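Hep_Hag family (Burkholderia pseudomallei, PDB 3S6L) probably serves as a cell-surface adhesin of the trimeric autotransporter class, its YadA-like head domain presenting a left-handed beta-roll for attachment to host cells. Local coordinates at residues D91-F96 with T105-L110; A118-A123 with A132-S137. All blocks are in the same frame, centred on the assembly; numbering follows the deposited sequence.

Interaction 1 of 2, residues D91-F96 with T105-L110; sequences DGASAF and TDSTAL. With ZN (zinc ion), chain T.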
loop_
_atom_site.group_PDB
_atom_site.type_symbol
_atom_site.label_atom_id
_atom_site.label_comp_id
_atom_site.label_asym_id
_atom_site.label_seq_id
_atom_site.Cartn_x
_atom_site.Cartn_y
_atom_site.Cartn_z
ATOM N N ASP A 91 3.909 15.210 6.763
ATOM C CA ASP A 91 2.655 15.110 7.522
ATOM C C ASP A 91 1.568 14.558 6.589
ATOM O O ASP A 91 1.361 15.046 5.466
ATOM C CB ASP A 91 2.272 16.477 8.129
ATOM C CG ASP A 91 3.269 16.961 9.215
ATOM O OD1 ASP A 91 4.090 16.151 9.735
ATOM O OD2 ASP A 91 3.216 18.168 9.579
ATOM N N GLY A 92 0.905 13.499 7.022
ATOM C CA GLY A 92 -0.131 12.872 6.198
ATOM C C GLY A 92 0.402 12.086 5.004
ATOM O O GLY A 92 -0.346 11.841 4.032
ATOM N N ALA A 93 1.682 11.714 5.061
ATOM C CA ALA A 93 2.366 11.068 3.936
ATOM C C ALA A 93 2.377 9.551 4.056
ATOM O O ALA A 93 2.561 9.016 5.166
ATOM C CB ALA A 93 3.773 11.588 3.790
ATOM N N SER A 94 2.202 8.865 2.908
ATOM C CA SER A 94 2.157 7.410 2.855
ATOM C C SER A 94 3.011 6.873 1.720
ATOM O O SER A 94 2.786 7.224 0.540
ATOM C CB SER A 94 0.710 6.920 2.664
ATOM O OG SER A 94 -0.175 7.525 3.594
ATOM N N ALA A 95 3.986 6.025 2.070
ATOM C CA ALA A 95 4.915 5.452 1.090
ATOM C C ALA A 95 4.862 3.935 1.162
ATOM O O ALA A 95 4.993 3.342 2.231
ATOM C CB ALA A 95 6.308 5.940 1.344
ATOM N N PHE A 96 4.663 3.325 0.002
ATOM C CA PHE A 96 4.590 1.886 -0.168
ATOM C C PHE A 96 5.567 1.436 -1.250
ATOM O O PHE A 96 5.486 1.871 -2.409
ATOM C CB PHE A 96 3.175 1.444 -0.547
ATOM C CG PHE A 96 3.049 -0.065 -0.712
ATOM C CD1 PHE A 96 3.102 -0.921 0.414
ATOM C CD2 PHE A 96 2.930 -0.641 -1.981
ATOM C CE1 PHE A 96 3.030 -2.333 0.274
ATOM C CE2 PHE A 96 2.844 -2.033 -2.126
ATOM C CZ PHE A 96 2.890 -2.885 -0.997
ATOM N N THR A 105 3.804 17.140 2.169
ATOM C CA THR A 105 2.600 17.099 3.018
ATOM C C THR A 105 1.472 16.407 2.241
ATOM O O THR A 105 1.195 16.769 1.093
ATOM C CB THR A 105 2.189 18.543 3.405
ATOM O OG1 THR A 105 3.257 19.130 4.172
ATOM C CG2 THR A 105 0.879 18.580 4.209
ATOM N N ASP A 106 0.834 15.400 2.847
ATOM C CA ASP A 106 -0.347 14.775 2.246
ATOM C C ASP A 106 -0.032 14.092 0.928
ATOM O O ASP A 106 -0.891 14.015 0.029
ATOM C CB ASP A 106 -1.458 15.827 2.032
ATOM C CG ASP A 106 -2.162 16.195 3.317
ATOM O OD1 ASP A 106 -2.121 15.408 4.283
ATOM O OD2 ASP A 106 -2.775 17.279 3.357
ATOM N N SER A 107 1.198 13.592 0.809
ATOM C CA SER A 107 1.615 12.910 -0.405
ATOM C C SER A 107 1.514 11.379 -0.251
ATOM O O SER A 107 1.425 10.865 0.845
ATOM C CB SER A 107 3.040 13.338 -0.786
ATOM O OG SER A 107 3.975 12.818 0.152
ATOM N N THR A 108 1.552 10.663 -1.365
ATOM C CA THR A 108 1.329 9.237 -1.363
ATOM C C THR A 108 2.197 8.677 -2.462
ATOM O O THR A 108 2.046 9.058 -3.643
ATOM C CB THR A 108 -0.180 8.909 -1.621
ATOM O OG1 THR A 108 -0.989 9.615 -0.669
ATOM C CG2 THR A 108 -0.458 7.418 -1.506
ATOM N N ALA A 109 3.138 7.823 -2.070
ATOM C CA ALA A 109 4.097 7.216 -2.996
ATOM C C ALA A 109 3.881 5.724 -3.022
ATOM O O ALA A 109 4.111 5.054 -2.002
ATOM C CB ALA A 109 5.552 7.544 -2.582
ATOM N N LEU A 110 3.468 5.205 -4.183
ATOM C CA LEU A 110 3.082 3.795 -4.339
ATOM C C LEU A 110 3.909 3.085 -5.410
ATOM O O LEU A 110 3.641 3.215 -6.610
ATOM C CB LEU A 110 1.580 3.729 -4.670
ATOM C CG LEU A 110 0.663 4.385 -3.621
ATOM C CD1 LEU A 110 -0.725 4.527 -4.162
ATOM C CD2 LEU A 110 0.621 3.606 -2.333
HETATM ZN ZN ZN T . -2.127 16.599 6.354
HETATM O O HOH W 1 4.884 17.832 5.974
HETATM O O HOH W 2 -0.966 9.909 2.279
HETATM O O HOH W 3 -1.343 18.259 7.444
#
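Asp-91 and Asp-106 open the contact between two successive coils of the left-handed beta-roll: Asp-91 O takes the N-H of Asp-106 at 2.7 Å. Farther along, strands 94-96 and 108-110 run parallel, their axes 5° apart. Ser-94 bonds through both its backbone N and its backbone O: the N donates to Ser-107 O at 3.0 Å and the O accepts from Ala-109 N at 2.7 Å. The last bond, Phe-96 N to Ala-109 O (2.7 Å), is nearly straight, with 167° at the hydrogen. Ser-107 O is gripped twice, since a water that accepts from Ser-94 OG donates both to it, at 2.9 Å, and to Gly-92 O. A second water joins Asp-91 N to Thr-105 OG1, while Asp-91 OD1 takes Ser-77 N and Ser-107 OG turns to Gly-104 O.

With CG of Asp-106 anti to the carbonyl carbon (chi1 -76°), the carboxylate swings back toward the preceding coil, where OD1 binds a zinc ion at 2.4 Å; a water also ligates the metal. Along the strands the side chains alternate. The methyls of Ala-95 and Ala-109 lie on one face, against Ala-102 of strand 101-102, and on the other Leu-110 CD2 lies 3.8 Å from Phe-96 CB. That second face looks into the trimer, where Leu-110 packs on Leu-110 of both other subunits.

The coils are thus joined mainly by peptide-to-peptide hydrogen bonds, with water serving the polar atoms near the start of the strands. The charge of the Asp-106 carboxylate is probably offset by the zinc.

Interaction 2 of 2, residues A118-A123 with A132-S137; sequences APNSAA and APNSVS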
loop_
_atom_site.group_PDB
_atom_site.type_symbol
_atom_site.label_atom_id
_atom_site.label_comp_id
_atom_site.label_asym_id
_atom_site.label_seq_id
_atom_site.Cartn_x
_atom_site.Cartn_y
_atom_site.Cartn_z
ATOM N N ALA A 118 5.885 16.724 -3.988
ATOM C CA ALA A 118 5.116 17.974 -3.924
ATOM C C ALA A 118 3.950 17.800 -2.944
ATOM O O ALA A 118 3.497 16.680 -2.768
ATOM C CB ALA A 118 4.611 18.357 -5.313
ATOM N N PRO A 119 3.473 18.891 -2.298
ATOM C CA PRO A 119 2.315 18.764 -1.383
ATOM C C PRO A 119 1.108 18.224 -2.121
ATOM O O PRO A 119 0.876 18.617 -3.264
ATOM C CB PRO A 119 2.025 20.208 -0.965
ATOM C CG PRO A 119 2.780 21.082 -2.016
ATOM C CD PRO A 119 3.996 20.271 -2.336
ATOM N N ASN A 120 0.368 17.309 -1.491
ATOM C CA ASN A 120 -0.902 16.842 -2.017
ATOM C C ASN A 120 -0.787 16.083 -3.347
ATOM O O ASN A 120 -1.748 16.031 -4.139
ATOM C CB ASN A 120 -1.894 18.023 -2.144
ATOM C CG ASN A 120 -3.349 17.581 -2.032
ATOM O OD1 ASN A 120 -3.703 16.740 -1.172
ATOM N ND2 ASN A 120 -4.210 18.143 -2.901
ATOM N N SER A 121 0.388 15.492 -3.575
ATOM C CA SER A 121 0.652 14.767 -4.808
ATOM C C SER A 121 0.684 13.290 -4.571
ATOM O O SER A 121 0.732 12.851 -3.412
ATOM C CB SER A 121 1.974 15.186 -5.418
ATOM O OG SER A 121 3.058 14.801 -4.592
ATOM N N ALA A 122 0.640 12.531 -5.668
ATOM C CA ALA A 122 0.815 11.099 -5.630
ATOM C C ALA A 122 1.696 10.598 -6.756
ATOM O O ALA A 122 1.623 11.081 -7.893
ATOM C CB ALA A 122 -0.560 10.363 -5.654
ATOM N N ALA A 123 2.501 9.594 -6.434
ATOM C CA ALA A 123 3.365 8.955 -7.416
ATOM C C ALA A 123 2.961 7.503 -7.457
ATOM O O ALA A 123 3.017 6.824 -6.414
ATOM C CB ALA A 123 4.830 9.102 -7.010
ATOM N N ALA A 132 4.805 18.073 -8.948
ATOM C CA ALA A 132 3.847 19.156 -9.132
ATOM C C ALA A 132 2.792 18.987 -8.059
ATOM O O ALA A 132 2.329 17.881 -7.835
ATOM C CB ALA A 132 3.189 19.104 -10.566
ATOM N N PRO A 133 2.431 20.075 -7.368
ATOM C CA PRO A 133 1.389 20.017 -6.327
ATOM C C PRO A 133 0.040 19.570 -6.898
ATOM O O PRO A 133 -0.267 19.897 -8.053
ATOM C CB PRO A 133 1.286 21.463 -5.847
ATOM C CG PRO A 133 1.903 22.303 -6.993
ATOM C CD PRO A 133 2.974 21.435 -7.571
ATOM N N ASN A 134 -0.759 18.850 -6.092
ATOM C CA ASN A 134 -2.148 18.499 -6.441
ATOM C C ASN A 134 -2.225 17.729 -7.747
ATOM O O ASN A 134 -3.095 17.951 -8.559
ATOM C CB ASN A 134 -3.044 19.744 -6.538
ATOM C CG ASN A 134 -2.934 20.645 -5.306
ATOM O OD1 ASN A 134 -3.164 20.206 -4.174
ATOM N ND2 ASN A 134 -2.573 21.922 -5.529
ATOM N N SER A 135 -1.297 16.824 -7.941
ATOM C CA SER A 135 -1.250 16.061 -9.154
ATOM C C SER A 135 -0.915 14.599 -8.832
ATOM O O SER A 135 -0.400 14.274 -7.748
ATOM C CB SER A 135 -0.185 16.669 -10.069
ATOM O OG SER A 135 1.089 16.281 -9.611
ATOM N N VAL A 136 -1.211 13.719 -9.775
ATOM C CA VAL A 136 -0.922 12.295 -9.605
ATOM C C VAL A 136 -0.071 11.886 -10.784
ATOM O O VAL A 136 -0.539 11.970 -11.912
ATOM C CB VAL A 136 -2.210 11.462 -9.574
ATOM C CG1 VAL A 136 -1.885 9.991 -9.449
ATOM C CG2 VAL A 136 -3.091 11.909 -8.433
ATOM N N SER A 137 1.172 11.466 -10.534
ATOM C CA SER A 137 2.075 11.058 -11.593
ATOM C C SER A 137 2.159 9.544 -11.801
ATOM O O SER A 137 2.300 8.768 -10.829
ATOM C CB SER A 137 3.477 11.599 -11.317
ATOM O OG SER A 137 4.403 11.024 -12.239
#
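The peptide joining Ala-132 to Pro-133 has something on each of its faces: the methyl of Ala-118 sits squarely over one, its CB 3.4 Å from Ala-132 C, and the hydroxyl of Ser-135 comes to Ala-132 O from the opposite side. This is where neighbouring coils of the left-handed beta-roll of the YadA-like head meet, through matching parts of each coil. Beside the peptide the rings of Pro-119 and Pro-133 lie side by side and point the same way, touching through Pro-119 CG and Pro-133 CB at 4.1 Å. The amides of Asn-120 and Asn-134 are turned 73° apart and meet at an edge, not face to face. Asn-120 ND2 donates in its own amide plane to a lone pair of Asn-134 OD1 at 2.6 Å.

Residues 118-121 form a type II turn with Asn-120 at its third position. There CG is anti to the backbone N (chi1 -153°), which runs the side chain mostly across the direction to the next coil, and the second torsion then turns ND2 toward Asn-134 OD1. Asn-120 O accepts from Arg-145 NE of the second subunit. Between the turn and the matching bend at 132-135, Asn-134 N reaches Pro-119 O at a long 3.3 Å.

Farther along, the strands pair in parallel: Ala-122 N donates to Ser-135 O at 2.9 Å, and Ser-137 N to Ala-122 O at 2.7 Å. The methyl of Ala-122 rests against both branches of Val-136, with CG1 at 4.0 Å. Residues 135-137 also pair in parallel with a strand of the second subunit, continuing the sheet across the interface. In the bend at 132-135, Ser-135 OG donates to Ala-132 O at 2.7 Å from 43° out of the carbonyl plane.

Interactions 1 and 2 follow one another along the chain and join the same sheet, since strands 108-110 and 122-124 are neighbours in it; Thr-105 O and Asn-120 N, and Leu-110 N and Ala-123 O, probably make hydrogen bonds between them. Interaction 1 lies near the middle of the chain, is largely buried and turns Phe-96 and Leu-110 toward the other subunits. Interaction 2 is only partly buried and includes the sheet's last strand within this chain, which a second subunit extends. Ahead of the strands the chemistry differs: aspartate, zinc and water serve 91-96 with 105-110, whereas prolines and an asparagine pair join 118-123 to 132-137.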